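Local coordinates for protein 11R-lipoxygenase (Gersemia fruticosa, PDB 3VF1) that probably oxygenates polyunsaturated fatty acids as a calcium-dependent, non-heme iron dioxygenase, holding one iron ion per subunit, at residues 252-264 with 335-347. Sequence-based numbering, arbitrary orientation.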
loop_
_atom_site.group_PDB
_atom_site.type_symbol
_atom_site.label_atom_id
_atom_site.label_comp_id
_atom_site.label_asym_id
_atom_site.label_seq_id
_atom_site.Cartn_x
_atom_site.Cartn_y
_atom_site.Cartn_z
ATOM N N ARG A 252 -4.325 15.575 24.138
ATOM C CA ARG A 252 -5.386 16.430 24.669
ATOM C C ARG A 252 -5.381 17.820 24.034
ATOM O O ARG A 252 -6.387 18.525 24.065
ATOM C CB ARG A 252 -5.252 16.573 26.188
ATOM C CG ARG A 252 -5.393 15.273 26.968
ATOM C CD ARG A 252 -4.860 15.438 28.384
ATOM N NE ARG A 252 -4.901 14.198 29.159
ATOM C CZ ARG A 252 -5.856 13.868 30.027
ATOM N NH1 ARG A 252 -6.884 14.677 30.256
ATOM N NH2 ARG A 252 -5.781 12.715 30.675
ATOM N N ASP A 253 -4.247 18.211 23.460
ATOM C CA ASP A 253 -4.079 19.555 22.918
ATOM C C ASP A 253 -4.854 19.740 21.612
ATOM O O ASP A 253 -4.699 18.961 20.672
ATOM C CB ASP A 253 -2.592 19.836 22.685
ATOM C CG ASP A 253 -2.297 21.309 22.474
ATOM O OD1 ASP A 253 -3.216 22.056 22.072
ATOM O OD2 ASP A 253 -1.141 21.721 22.709
ATOM N N ASP A 254 -5.685 20.779 21.560
ATOM C CA ASP A 254 -6.468 21.077 20.361
ATOM C C ASP A 254 -5.585 21.276 19.131
ATOM O O ASP A 254 -5.990 20.953 18.014
ATOM C CB ASP A 254 -7.332 22.323 20.576
ATOM C CG ASP A 254 -8.616 22.025 21.332
ATOM O OD1 ASP A 254 -8.928 20.834 21.545
ATOM O OD2 ASP A 254 -9.323 22.986 21.704
ATOM N N VAL A 255 -4.386 21.814 19.334
ATOM C CA VAL A 255 -3.464 22.033 18.228
ATOM C C VAL A 255 -2.960 20.698 17.689
ATOM O O VAL A 255 -2.909 20.486 16.476
ATOM C CB VAL A 255 -2.270 22.904 18.648
ATOM C CG1 VAL A 255 -1.185 22.884 17.575
ATOM C CG2 VAL A 255 -2.727 24.329 18.920
ATOM N N TRP A 256 -2.590 19.801 18.596
ATOM C CA TRP A 256 -2.173 18.460 18.207
ATOM C C TRP A 256 -3.328 17.732 17.535
ATOM O O TRP A 256 -3.152 17.086 16.505
ATOM C CB TRP A 256 -1.699 17.668 19.427
ATOM C CG TRP A 256 -1.522 16.209 19.147
ATOM C CD1 TRP A 256 -2.485 15.245 19.197
ATOM C CD2 TRP A 256 -0.310 15.545 18.768
ATOM N NE1 TRP A 256 -1.948 14.022 18.876
ATOM C CE2 TRP A 256 -0.613 14.180 18.608
ATOM C CE3 TRP A 256 1.003 15.974 18.548
ATOM C CZ2 TRP A 256 0.347 13.237 18.238
ATOM C CZ3 TRP A 256 1.956 15.038 18.182
ATOM C CH2 TRP A 256 1.623 13.686 18.031
ATOM N N PHE A 257 -4.513 17.852 18.124
ATOM C CA PHE A 257 -5.712 17.202 17.606
ATOM C C PHE A 257 -5.940 17.561 16.143
ATOM O O PHE A 257 -6.097 16.685 15.296
ATOM C CB PHE A 257 -6.928 17.615 18.434
ATOM C CG PHE A 257 -8.199 16.925 18.034
ATOM C CD1 PHE A 257 -8.519 15.684 18.555
ATOM C CD2 PHE A 257 -9.080 17.521 17.148
ATOM C CE1 PHE A 257 -9.687 15.044 18.194
ATOM C CE2 PHE A 257 -10.253 16.886 16.782
ATOM C CZ PHE A 257 -10.556 15.646 17.306
ATOM N N GLY A 258 -5.959 18.858 15.855
ATOM C CA GLY A 258 -6.152 19.334 14.500
ATOM C C GLY A 258 -5.103 18.786 13.553
ATOM O O GLY A 258 -5.417 18.391 12.428
ATOM N N SER A 259 -3.855 18.750 14.011
ATOM C CA SER A 259 -2.745 18.327 13.163
ATOM C C SER A 259 -2.815 16.838 12.821
ATOM O O SER A 259 -2.182 16.393 11.870
ATOM C CB SER A 259 -1.404 18.653 13.828
ATOM O OG SER A 259 -1.119 17.771 14.899
ATOM N N GLN A 260 -3.584 16.074 13.591
ATOM C CA GLN A 260 -3.716 14.640 13.344
ATOM C C GLN A 260 -4.531 14.352 12.085
ATOM O O GLN A 260 -4.472 13.250 11.540
ATOM C CB GLN A 260 -4.352 13.936 14.544
ATOM C CG GLN A 260 -3.460 13.878 15.772
ATOM C CD GLN A 260 -2.103 13.272 15.474
ATOM O OE1 GLN A 260 -1.936 12.052 15.493
ATOM N NE2 GLN A 260 -1.125 14.125 15.188
ATOM N N PHE A 261 -5.294 15.341 11.628
ATOM C CA PHE A 261 -6.079 15.194 10.408
ATOM C C PHE A 261 -5.250 15.575 9.186
ATOM O O PHE A 261 -5.685 15.395 8.050
ATOM C CB PHE A 261 -7.346 16.051 10.481
ATOM C CG PHE A 261 -8.359 15.546 11.469
ATOM C CD1 PHE A 261 -8.237 15.836 12.819
ATOM C CD2 PHE A 261 -9.428 14.777 11.049
ATOM C CE1 PHE A 261 -9.165 15.369 13.730
ATOM C CE2 PHE A 261 -10.361 14.306 11.956
ATOM C CZ PHE A 261 -10.229 14.604 13.297
ATOM N N LEU A 262 -4.052 16.098 9.430
ATOM C CA LEU A 262 -3.138 16.472 8.359
ATOM C C LEU A 262 -1.914 15.562 8.334
ATOM O O LEU A 262 -1.480 15.120 7.275
ATOM C CB LEU A 262 -2.671 17.918 8.540
ATOM C CG LEU A 262 -3.734 19.015 8.505
ATOM C CD1 LEU A 262 -3.080 20.366 8.738
ATOM C CD2 LEU A 262 -4.487 19.001 7.187
ATOM N N ASN A 263 -1.362 15.286 9.511
ATOM C CA ASN A 263 -0.082 14.599 9.613
ATOM C C ASN A 263 -0.169 13.324 10.442
ATOM O O ASN A 263 0.832 12.856 10.984
ATOM C CB ASN A 263 0.960 15.543 10.214
ATOM C CG ASN A 263 1.070 16.847 9.446
ATOM O OD1 ASN A 263 1.062 16.857 8.214
ATOM N ND2 ASN A 263 1.163 17.956 10.172
ATOM N N GLY A 264 -1.370 12.768 10.541
ATOM C CA GLY A 264 -1.561 11.491 11.201
ATOM C C GLY A 264 -1.433 10.358 10.204
ATOM O O GLY A 264 -0.439 10.266 9.488
ATOM N N LEU A 335 -15.515 20.995 12.479
ATOM C CA LEU A 335 -15.148 22.262 11.865
ATOM C C LEU A 335 -13.831 22.739 12.457
ATOM O O LEU A 335 -13.631 22.679 13.668
ATOM C CB LEU A 335 -16.241 23.305 12.088
ATOM C CG LEU A 335 -16.234 24.484 11.114
ATOM C CD1 LEU A 335 -16.591 24.020 9.707
ATOM C CD2 LEU A 335 -17.188 25.570 11.579
ATOM N N PHE A 336 -12.933 23.204 11.596
ATOM C CA PHE A 336 -11.608 23.621 12.028
ATOM C C PHE A 336 -11.306 25.045 11.579
ATOM O O PHE A 336 -11.889 25.544 10.621
ATOM C CB PHE A 336 -10.546 22.667 11.479
ATOM C CG PHE A 336 -10.717 21.244 11.931
ATOM C CD1 PHE A 336 -11.725 20.453 11.406
ATOM C CD2 PHE A 336 -9.867 20.693 12.874
ATOM C CE1 PHE A 336 -11.885 19.143 11.817
ATOM C CE2 PHE A 336 -10.023 19.383 13.288
ATOM C CZ PHE A 336 -11.035 18.608 12.757
ATOM N N TYR A 337 -10.387 25.689 12.290
ATOM C CA TYR A 337 -9.995 27.059 11.995
ATOM C C TYR A 337 -8.496 27.122 11.739
ATOM O O TYR A 337 -7.713 26.517 12.465
ATOM C CB TYR A 337 -10.355 27.965 13.172
ATOM C CG TYR A 337 -10.086 29.435 12.937
ATOM C CD1 TYR A 337 -10.859 30.167 12.050
ATOM C CD2 TYR A 337 -9.076 30.094 13.622
ATOM C CE1 TYR A 337 -10.627 31.510 11.839
ATOM C CE2 TYR A 337 -8.835 31.442 13.419
ATOM C CZ TYR A 337 -9.615 32.142 12.526
ATOM O OH TYR A 337 -9.389 33.482 12.315
ATOM N N LEU A 338 -8.103 27.851 10.701
ATOM C CA LEU A 338 -6.691 28.038 10.392
ATOM C C LEU A 338 -6.150 29.242 11.154
ATOM O O LEU A 338 -6.394 30.385 10.781
ATOM C CB LEU A 338 -6.491 28.236 8.889
ATOM C CG LEU A 338 -5.058 28.525 8.437
ATOM C CD1 LEU A 338 -4.140 27.352 8.745
ATOM C CD2 LEU A 338 -5.029 28.857 6.955
ATOM N N LYS A 339 -5.420 28.973 12.229
ATOM C CA LYS A 339 -4.891 30.033 13.078
ATOM C C LYS A 339 -3.860 30.879 12.339
ATOM O O LYS A 339 -3.383 30.505 11.270
ATOM C CB LYS A 339 -4.273 29.438 14.343
ATOM C CG LYS A 339 -5.283 28.752 15.249
ATOM C CD LYS A 339 -4.603 28.008 16.390
ATOM C CE LYS A 339 -3.835 28.949 17.302
ATOM N NZ LYS A 339 -3.135 28.210 18.389
ATOM N N ASN A 340 -3.527 32.026 12.921
ATOM C CA ASN A 340 -2.601 32.963 12.298
ATOM C C ASN A 340 -1.199 32.376 12.164
ATOM O O ASN A 340 -0.429 32.787 11.296
ATOM C CB ASN A 340 -2.543 34.260 13.106
ATOM C CG ASN A 340 -1.885 35.395 12.344
ATOM O OD1 ASN A 340 -1.736 35.334 11.126
ATOM N ND2 ASN A 340 -1.494 36.441 13.062
ATOM N N ASN A 341 -0.875 31.413 13.023
ATOM C CA ASN A 341 0.441 30.782 13.007
ATOM C C ASN A 341 0.442 29.458 12.243
ATOM O O ASN A 341 1.381 28.670 12.364
ATOM C CB ASN A 341 0.942 30.561 14.436
ATOM C CG ASN A 341 0.174 29.478 15.164
ATOM O OD1 ASN A 341 -0.896 29.056 14.724
ATOM N ND2 ASN A 341 0.714 29.022 16.290
ATOM N N ASP A 342 -0.620 29.221 11.477
ATOM C CA ASP A 342 -0.703 28.086 10.552
ATOM C C ASP A 342 -1.099 26.758 11.206
ATOM O O ASP A 342 -1.103 25.718 10.547
ATOM C CB ASP A 342 0.606 27.923 9.770
ATOM C CG ASP A 342 0.877 29.092 8.841
ATOM O OD1 ASP A 342 -0.019 29.429 8.037
ATOM O OD2 ASP A 342 1.979 29.679 8.920
ATOM N N ASP A 343 -1.433 26.788 12.493
ATOM C CA ASP A 343 -2.019 25.620 13.145
ATOM C C ASP A 343 -3.521 25.610 12.913
ATOM O O ASP A 343 -4.168 26.653 12.991
ATOM C CB ASP A 343 -1.752 25.641 14.651
ATOM C CG ASP A 343 -0.294 25.407 14.993
ATOM O OD1 ASP A 343 0.415 24.771 14.184
ATOM O OD2 ASP A 343 0.138 25.853 16.079
ATOM N N ILE A 344 -4.080 24.437 12.627
ATOM C CA ILE A 344 -5.530 24.307 12.559
ATOM C C ILE A 344 -6.058 23.711 13.862
ATOM O O ILE A 344 -5.467 22.788 14.420
ATOM C CB ILE A 344 -6.005 23.455 11.359
ATOM C CG1 ILE A 344 -5.537 22.005 11.486
ATOM C CG2 ILE A 344 -5.512 24.056 10.051
ATOM C CD1 ILE A 344 -6.483 21.019 10.847
ATOM N N ILE A 345 -7.164 24.260 14.350
ATOM C CA ILE A 345 -7.773 23.779 15.582
ATOM C C ILE A 345 -9.243 23.464 15.366
ATOM O O ILE A 345 -9.908 24.120 14.569
ATOM C CB ILE A 345 -7.671 24.825 16.707
ATOM C CG1 ILE A 345 -8.196 26.179 16.217
ATOM C CG2 ILE A 345 -6.238 24.945 17.192
ATOM C CD1 ILE A 345 -8.353 27.213 17.310
ATOM N N PRO A 346 -9.757 22.457 16.085
ATOM C CA PRO A 346 -11.191 22.160 16.057
ATOM C C PRO A 346 -11.963 23.241 16.804
ATOM O O PRO A 346 -11.533 23.656 17.877
ATOM C CB PRO A 346 -11.278 20.828 16.802
ATOM C CG PRO A 346 -10.128 20.863 17.747
ATOM C CD PRO A 346 -9.030 21.579 17.018
ATOM N N ILE A 347 -13.078 23.699 16.245
ATOM C CA ILE A 347 -13.868 24.740 16.893
ATOM C C ILE A 347 -15.335 24.352 17.071
ATOM O O ILE A 347 -16.072 25.033 17.778
ATOM C CB ILE A 347 -13.789 26.069 16.114
ATOM C CG1 ILE A 347 -14.328 25.892 14.691
ATOM C CG2 ILE A 347 -12.356 26.572 16.082
ATOM C CD1 ILE A 347 -14.450 27.194 13.925
HETATM O O HOH W 1 -2.359 22.126 14.109
#
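A helix laid across a beta hairpin of the lipoxygenase domain makes this contact: Gly258 of helix 254-263 rests on strand 344-347, whose axis runs at 107° to the helix, 6.2 Å away. With no side chain at Gly258, its CA can give a CA-H...O contact to Ile344 O (3.5 Å); a CB there would strike that oxygen. A water donates to both Val255 O and Ile344 O, bridging the two backbones. The Phe336 ring presents its edge to a face of Phe261, planes at 61°, and Phe336 CZ lies 3.9 Å from Phe261 CE1. Phe257, its CG anti to the backbone N (chi1 -176°), swings CD2 to within 3.6 Å of Pro346 CG. The proline ring also packs on the first helical turn, its CD 3.3 Å from Asp254 O, a carbonyl that already accepts from Gly258 N. Farther along the helix, the side chains of Leu262 and Ile344 meet tip to tip. Cutting Phe261 back to an alanine is likely to leave the edge of Phe336 without the face it packs on. Asp254 forms a salt bridge with Lys376 of helix 369-410, which Phe257 meets at Lys376 and Arg380 and Pro346 at Trp372; Phe261 and Phe336 both touch Thr309 of the neighbouring strand 306-310.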